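Local coordinates for AtGH3.15 acyl acid amido synthetase (PDB 6E1Q), which uses ATP to conjugate glutamine, and possibly cysteine, to the auxin precursor indole-3-butyric acid, and glutamine to the herbicide 4-(2,4-dichlorophenoxy)butanoate, at residues C13-L16 with L17-T21; T21-V24 with K25-Q28; D384-G388 with H389-P393. All blocks are in the same frame, centred on the assembly; numbering follows the deposited sequence.

Contact 1: residues C13-L16 with L17-T21; sequences CLSL and LEDLT
Leu-16 and Leu-20, one turn apart, meet through both backbone and side chain: the N-H of Leu-20 reaches Leu-16 O at 2.8 Å, and Leu-16 CG lies 4.4 Å from Leu-20 CD1. Leu-14 and Leu-17 make a second apolar touch of the same length on another side of the turn, with CD2 of Leu-14 4.4 Å from CD1 of Leu-17. In Leu-16 the CG swings away from the backbone N (chi1 -168°), and its CD1 is thereby brought within 4.0 Å of Asp-19 OD2, the two side chains crossing at about a right angle. Leu-17, Glu-18 and Asp-19 donate their own N-H groups to Cys-13 O, Leu-14 O and Ser-15 O, the last almost straight at 171°.

Glu-18 folds back at chi2 (-52°), and a water spans the gap, giving one proton to Leu-14 O at 2.8 Å and the other to Glu-18 OE2 at 2.7 Å. The carboxylate is pinned further out as well: Tyr-416 OH holds OE2 and Asn-417 ND2 holds OE1. Leu-16 and Leu-20 both rest on Leu-124 of helix 112-132, while Cys-13 packs on Pro-127. The whole is an amphipathic alpha-helix with regular i to i+4 bonding, packed through Leu-16 and Leu-20 against helix 112-132 in the N-terminal domain of the GH3 fold.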
loop_
_atom_site.group_PDB
_atom_site.type_symbol
_atom_site.label_atom_id
_atom_site.label_comp_id
_atom_site.label_asym_id
_atom_site.label_seq_id
_atom_site.Cartn_x
_atom_site.Cartn_y
_atom_site.Cartn_z
ATOM N N CYS A 13 -20.351 19.277 -2.302
ATOM C CA CYS A 13 -19.651 18.004 -2.169
ATOM C C CYS A 13 -19.634 17.534 -0.713
ATOM O O CYS A 13 -19.944 16.372 -0.424
ATOM C CB CYS A 13 -18.234 18.130 -2.728
ATOM S SG CYS A 13 -18.164 18.202 -4.544
ATOM N N LEU A 14 -19.275 18.428 0.216
ATOM C CA LEU A 14 -19.238 18.072 1.630
ATOM C C LEU A 14 -20.626 17.709 2.139
ATOM O O LEU A 14 -20.775 16.820 2.986
ATOM C CB LEU A 14 -18.664 19.230 2.449
ATOM C CG LEU A 14 -17.251 19.695 2.085
ATOM C CD1 LEU A 14 -16.927 20.996 2.802
ATOM C CD2 LEU A 14 -16.240 18.620 2.434
ATOM N N SER A 15 -21.658 18.398 1.642
ATOM C CA SER A 15 -23.017 18.046 2.037
ATOM C C SER A 15 -23.401 16.658 1.530
ATOM O O SER A 15 -24.114 15.922 2.218
ATOM C CB SER A 15 -24.002 19.097 1.533
ATOM O OG SER A 15 -25.323 18.618 1.634
ATOM N N LEU A 16 -22.924 16.270 0.351
ATOM C CA LEU A 16 -23.208 14.928 -0.146
ATOM C C LEU A 16 -22.492 13.861 0.686
ATOM O O LEU A 16 -23.047 12.780 0.940
ATOM C CB LEU A 16 -22.795 14.819 -1.614
ATOM C CG LEU A 16 -23.321 13.565 -2.308
ATOM C CD1 LEU A 16 -24.835 13.492 -2.144
ATOM C CD2 LEU A 16 -22.930 13.546 -3.781
ATOM N N LEU A 17 -21.254 14.134 1.100
ATOM C CA LEU A 17 -20.553 13.187 1.961
ATOM C C LEU A 17 -21.305 12.988 3.277
ATOM O O LEU A 17 -21.314 11.884 3.835
ATOM C CB LEU A 17 -19.128 13.666 2.226
ATOM C CG LEU A 17 -18.136 13.708 1.062
ATOM C CD1 LEU A 17 -16.843 14.392 1.487
ATOM C CD2 LEU A 17 -17.848 12.300 0.525
ATOM N N GLU A 18 -21.934 14.045 3.796
ATOM C CA GLU A 18 -22.751 13.881 4.996
ATOM C C GLU A 18 -23.948 12.978 4.716
ATOM O O GLU A 18 -24.207 12.038 5.468
ATOM C CB GLU A 18 -23.197 15.246 5.541
ATOM C CG GLU A 18 -22.028 16.133 6.017
ATOM C CD GLU A 18 -21.070 15.438 7.010
ATOM O OE1 GLU A 18 -21.485 15.109 8.140
ATOM O OE2 GLU A 18 -19.882 15.239 6.667
ATOM N N ASP A 19 -24.678 13.237 3.622
ATOM C CA ASP A 19 -25.768 12.350 3.209
ATOM C C ASP A 19 -25.309 10.899 3.125
ATOM O O ASP A 19 -25.966 9.998 3.663
ATOM C CB ASP A 19 -26.331 12.781 1.850
ATOM C CG ASP A 19 -26.940 14.168 1.875
ATOM O OD1 ASP A 19 -27.084 14.750 2.974
ATOM O OD2 ASP A 19 -27.253 14.685 0.778
ATOM N N LEU A 20 -24.180 10.659 2.435
ATOM C CA LEU A 20 -23.712 9.299 2.183
ATOM C C LEU A 20 -23.385 8.553 3.469
ATOM O O LEU A 20 -23.556 7.336 3.529
ATOM C CB LEU A 20 -22.475 9.314 1.285
ATOM C CG LEU A 20 -22.709 9.729 -0.169
ATOM C CD1 LEU A 20 -21.375 9.875 -0.919
ATOM C CD2 LEU A 20 -23.606 8.737 -0.882
ATOM N N THR A 21 -22.899 9.247 4.495
ATOM C CA THR A 21 -22.553 8.598 5.758
ATOM C C THR A 21 -23.690 8.643 6.774
ATOM O O THR A 21 -23.525 8.152 7.897
ATOM C CB THR A 21 -21.296 9.241 6.337
ATOM O OG1 THR A 21 -21.484 10.659 6.432
ATOM C CG2 THR A 21 -20.102 8.956 5.420
HETATM O O HOH W 1 -18.560 16.354 4.627
#

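Contact 2: residues T21-V24 with K25-Q28; sequences TTNV and KQIQ
Asn-23 sits at the N-cap position yet makes no capping bond with its side chain, which instead meets that of Gln-26. The two side chains cross at a slant, their amide planes 78° apart; Gln-26 NE2 lies 3.2 Å from Asn-23 OD1, with the N-H directed well off it (125°), a weak bond. The glutamine chain, kinked at chi2 (95°), doubles back over the start of its own helix, where OE1 comes to 3.4 Å from the backbone C of Asn-23. A water donates to that same OE1 at 2.8 Å and, weakly, to Thr-22 O.

Asn-23 is also the centre of an inverse gamma turn, closed by a weak bond from Val-24 N to Thr-22 O. Its carbonyl opens the next helix: Ile-27 N binds Asn-23 O at 3.0 Å, and Ile-27 CG1 packs against the same oxygen at 3.1 Å. Gln-28 N follows with a nearly straight bond of 2.9 Å to Val-24 O.

Farther out, the Gln-28 amide is held by Pro-352 O, Gly-355 O and Phe-357 N, and Val-24 packs on Pro-352, Leu-382 and Ala-419. What results is a helix-helix corner in which the inverse gamma turn at Asn-23 links helix 10-22 to helix 24-38.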
loop_
_atom_site.group_PDB
_atom_site.type_symbol
_atom_site.label_atom_id
_atom_site.label_comp_id
_atom_site.label_asym_id
_atom_site.label_seq_id
_atom_site.Cartn_x
_atom_site.Cartn_y
_atom_site.Cartn_z
ATOM N N THR A 21 -22.899 9.247 4.495
ATOM C CA THR A 21 -22.553 8.598 5.758
ATOM C C THR A 21 -23.690 8.643 6.774
ATOM O O THR A 21 -23.525 8.152 7.897
ATOM C CB THR A 21 -21.296 9.241 6.337
ATOM O OG1 THR A 21 -21.484 10.659 6.432
ATOM C CG2 THR A 21 -20.102 8.956 5.420
ATOM N N THR A 22 -24.840 9.212 6.406
ATOM C CA THR A 22 -26.004 9.261 7.286
ATOM C C THR A 22 -27.051 8.217 6.911
ATOM O O THR A 22 -27.569 7.517 7.778
ATOM C CB THR A 22 -26.621 10.671 7.263
ATOM O OG1 THR A 22 -25.659 11.605 7.773
ATOM C CG2 THR A 22 -27.929 10.753 8.106
ATOM N N ASN A 23 -27.348 8.079 5.626
ATOM C CA ASN A 23 -28.368 7.140 5.159
ATOM C C ASN A 23 -27.760 5.794 4.786
ATOM O O ASN A 23 -28.012 5.241 3.714
ATOM C CB ASN A 23 -29.118 7.754 3.990
ATOM C CG ASN A 23 -29.668 9.105 4.334
ATOM O OD1 ASN A 23 -30.364 9.244 5.331
ATOM N ND2 ASN A 23 -29.347 10.115 3.532
ATOM N N VAL A 24 -26.975 5.248 5.713
ATOM C CA VAL A 24 -26.131 4.103 5.385
ATOM C C VAL A 24 -26.981 2.863 5.116
ATOM O O VAL A 24 -26.798 2.176 4.108
ATOM C CB VAL A 24 -25.103 3.880 6.511
ATOM C CG1 VAL A 24 -24.122 2.756 6.154
ATOM C CG2 VAL A 24 -24.347 5.200 6.806
ATOM N N LYS A 25 -27.946 2.580 5.993
ATOM C CA LYS A 25 -28.748 1.368 5.845
ATOM C C LYS A 25 -29.531 1.391 4.535
ATOM O O LYS A 25 -29.538 0.407 3.782
ATOM C CB LYS A 25 -29.669 1.209 7.074
ATOM C CG LYS A 25 -30.487 -0.076 7.072
ATOM C CD LYS A 25 -29.787 -1.150 7.934
ATOM C CE LYS A 25 -30.352 -2.561 7.730
ATOM N NZ LYS A 25 -29.388 -3.628 8.143
ATOM N N GLN A 26 -30.140 2.535 4.219
ATOM C CA GLN A 26 -30.911 2.661 2.988
ATOM C C GLN A 26 -30.019 2.547 1.755
ATOM O O GLN A 26 -30.392 1.906 0.768
ATOM C CB GLN A 26 -31.664 3.991 2.984
ATOM C CG GLN A 26 -32.436 4.282 4.283
ATOM C CD GLN A 26 -31.650 5.144 5.280
ATOM O OE1 GLN A 26 -30.773 4.653 5.996
ATOM N NE2 GLN A 26 -31.970 6.434 5.327
ATOM N N ILE A 27 -28.838 3.169 1.783
ATOM C CA ILE A 27 -27.968 3.121 0.614
ATOM C C ILE A 27 -27.453 1.703 0.389
ATOM O O ILE A 27 -27.476 1.186 -0.735
ATOM C CB ILE A 27 -26.815 4.130 0.753
ATOM C CG1 ILE A 27 -27.370 5.559 0.742
ATOM C CG2 ILE A 27 -25.832 3.935 -0.394
ATOM C CD1 ILE A 27 -26.353 6.629 1.097
ATOM N N GLN A 28 -26.975 1.055 1.449
ATOM C CA GLN A 28 -26.557 -0.340 1.335
ATOM C C GLN A 28 -27.642 -1.210 0.705
ATOM O O GLN A 28 -27.386 -1.933 -0.266
ATOM C CB GLN A 28 -26.166 -0.874 2.708
ATOM C CG GLN A 28 -24.768 -0.454 3.126
ATOM C CD GLN A 28 -23.688 -1.144 2.317
ATOM O OE1 GLN A 28 -23.333 -2.281 2.604
ATOM N NE2 GLN A 28 -23.155 -0.459 1.305
HETATM O O HOH W 2 -30.566 5.945 8.443
#

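Contact 3: residues D384-G388 with H389-P393; sequences DVKIG and HDYEP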
loop_
_atom_site.group_PDB
_atom_site.type_symbol
_atom_site.label_atom_id
_atom_site.label_comp_id
_atom_site.label_asym_id
_atom_site.label_seq_id
_atom_site.Cartn_x
_atom_site.Cartn_y
_atom_site.Cartn_z
ATOM N N ASP A 384 -24.250 -3.296 11.491
ATOM C CA ASP A 384 -24.350 -4.172 12.657
ATOM C C ASP A 384 -22.999 -4.530 13.252
ATOM O O ASP A 384 -22.926 -5.357 14.165
ATOM C CB ASP A 384 -25.091 -5.441 12.280
ATOM C CG ASP A 384 -26.500 -5.156 11.890
ATOM O OD1 ASP A 384 -27.079 -4.228 12.502
ATOM O OD2 ASP A 384 -27.012 -5.826 10.972
ATOM N N VAL A 385 -21.929 -3.935 12.741
ATOM C CA VAL A 385 -20.599 -4.175 13.270
ATOM C C VAL A 385 -20.494 -3.704 14.739
ATOM O O VAL A 385 -21.209 -2.793 15.173
ATOM C CB VAL A 385 -19.646 -3.434 12.313
ATOM C CG1 VAL A 385 -18.950 -2.265 12.977
ATOM C CG2 VAL A 385 -18.722 -4.405 11.567
ATOM N N LYS A 386 -19.604 -4.338 15.511
ATOM C CA LYS A 386 -19.458 -4.096 16.950
ATOM C C LYS A 386 -18.155 -3.364 17.235
ATOM O O LYS A 386 -17.083 -3.834 16.841
ATOM C CB LYS A 386 -19.445 -5.408 17.742
ATOM C CG LYS A 386 -20.773 -6.065 17.974
ATOM C CD LYS A 386 -20.775 -6.707 19.356
ATOM C CE LYS A 386 -20.961 -8.205 19.277
ATOM N NZ LYS A 386 -22.381 -8.599 19.517
ATOM N N ILE A 387 -18.232 -2.245 17.964
ATOM C CA ILE A 387 -17.022 -1.459 18.198
ATOM C C ILE A 387 -16.029 -2.275 19.012
ATOM O O ILE A 387 -16.395 -2.913 20.005
ATOM C CB ILE A 387 -17.360 -0.136 18.902
ATOM C CG1 ILE A 387 -18.279 0.726 18.029
ATOM C CG2 ILE A 387 -16.079 0.641 19.212
ATOM C CD1 ILE A 387 -17.810 0.815 16.586
ATOM N N GLY A 388 -14.758 -2.250 18.591
ATOM C CA GLY A 388 -13.687 -2.971 19.250
ATOM C C GLY A 388 -13.429 -4.372 18.730
ATOM O O GLY A 388 -12.409 -4.963 19.096
ATOM N N HIS A 389 -14.321 -4.919 17.897
ATOM C CA HIS A 389 -14.189 -6.253 17.326
ATOM C C HIS A 389 -13.505 -6.208 15.954
ATOM O O HIS A 389 -13.588 -5.213 15.222
ATOM C CB HIS A 389 -15.563 -6.907 17.173
ATOM C CG HIS A 389 -16.199 -7.329 18.463
ATOM N ND1 HIS A 389 -15.927 -6.720 19.669
ATOM C CD2 HIS A 389 -17.099 -8.303 18.729
ATOM C CE1 HIS A 389 -16.632 -7.301 20.624
ATOM N NE2 HIS A 389 -17.364 -8.254 20.077
ATOM N N ASP A 390 -12.853 -7.320 15.600
ATOM C CA ASP A 390 -12.053 -7.435 14.381
ATOM C C ASP A 390 -12.890 -8.092 13.302
ATOM O O ASP A 390 -13.658 -9.012 13.585
ATOM C CB ASP A 390 -10.781 -8.268 14.608
ATOM C CG ASP A 390 -9.727 -7.538 15.458
ATOM O OD1 ASP A 390 -9.899 -6.338 15.744
ATOM O OD2 ASP A 390 -8.713 -8.163 15.832
ATOM N N TYR A 391 -12.721 -7.639 12.059
ATOM C CA TYR A 391 -13.537 -8.141 10.970
ATOM C C TYR A 391 -12.731 -8.214 9.683
ATOM O O TYR A 391 -11.823 -7.413 9.453
ATOM C CB TYR A 391 -14.743 -7.251 10.732
ATOM C CG TYR A 391 -15.738 -7.170 11.870
ATOM C CD1 TYR A 391 -16.784 -8.085 11.973
ATOM C CD2 TYR A 391 -15.660 -6.149 12.807
ATOM C CE1 TYR A 391 -17.720 -7.993 13.011
ATOM C CE2 TYR A 391 -16.583 -6.041 13.843
ATOM C CZ TYR A 391 -17.608 -6.964 13.939
ATOM O OH TYR A 391 -18.522 -6.843 14.962
ATOM N N GLU A 392 -13.112 -9.155 8.823
ATOM C CA GLU A 392 -12.623 -9.197 7.454
ATOM C C GLU A 392 -13.727 -8.731 6.516
ATOM O O GLU A 392 -14.826 -9.300 6.548
ATOM C CB GLU A 392 -12.163 -10.615 7.085
ATOM C CG GLU A 392 -11.798 -10.740 5.604
ATOM C CD GLU A 392 -11.337 -12.135 5.183
ATOM O OE1 GLU A 392 -11.523 -13.118 5.939
ATOM O OE2 GLU A 392 -10.791 -12.232 4.067
ATOM N N PRO A 393 -13.510 -7.730 5.665
ATOM C CA PRO A 393 -14.596 -7.290 4.777
ATOM C C PRO A 393 -14.943 -8.355 3.747
ATOM O O PRO A 393 -14.084 -9.101 3.270
ATOM C CB PRO A 393 -14.033 -6.030 4.108
ATOM C CG PRO A 393 -12.874 -5.613 4.980
ATOM C CD PRO A 393 -12.299 -6.917 5.489
#
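Val-385 lays its CG2 over one face of the Tyr-391 ring, a CH-pi contact 3.6 Å from the ring centroid and 15° off the normal; CG2 sits off-centre, nearest CE2. The valine also packs on Phe-359, Ala-412, Pro-420 and Phe-422, and Tyr-391 shares the Phe-359 contact, so the pair joins the packing on side chains of strands 356-361, 404-416 and 419-427.

At Lys-386 backbone and side chain both take part. Its backbone N-H donates to Tyr-391 OH at 2.8 Å, fixing the phenol end of a ring whose face is already occupied by valine, while Lys-386 O lies in the ring plane at its edge. The lysine side chain runs beside His-389, pointing the same way: CB sits above the imidazole, 4.0 Å from its centroid and 18° off the normal, and CE comes to 3.7 Å from His-389 NE2. The ammonium NZ ends 5.1 Å from His-389 NE2, not in contact.

Ile-387 and Gly-388 form the corner. Gly-388, the third residue of the turn, takes the positive phi (91°) that a type II turn has there, and His-389 N closes the turn on Lys-386 O at 3.1 Å. Gly-388 and His-389 also bond to Ala-412 through their backbones. This is a classic type II beta turn leading into strand 390-396 of the GH3 central domain.

Contacts 1 and 2 share Thr-21 and lie with centres about 11 Å apart: helix 10-22 ends where the corner to helix 24-38 begins, and Ile-27 CD1 packs on Leu-20 O at 3.8 Å. Contact 3 comes far later in the chain, in the central domain, yet its centre is only about 17 Å from that of contact 2. The two meet loosely where Lys-25 NZ lies 4.3 Å from Asp-384 OD2, a packing contact; the lysine's long, weak ion pair is with Asp-381. In contact 1 the Leu-17 side chain lies about 9 Å from that of substrate-binding Phe-332 and about 13 Å from the bound (2,4-dichlorophenoxy)acetic acid. Tyr-391 of contact 3 is about 9 Å, side chain to side chain, from ATP-binding Asp-408.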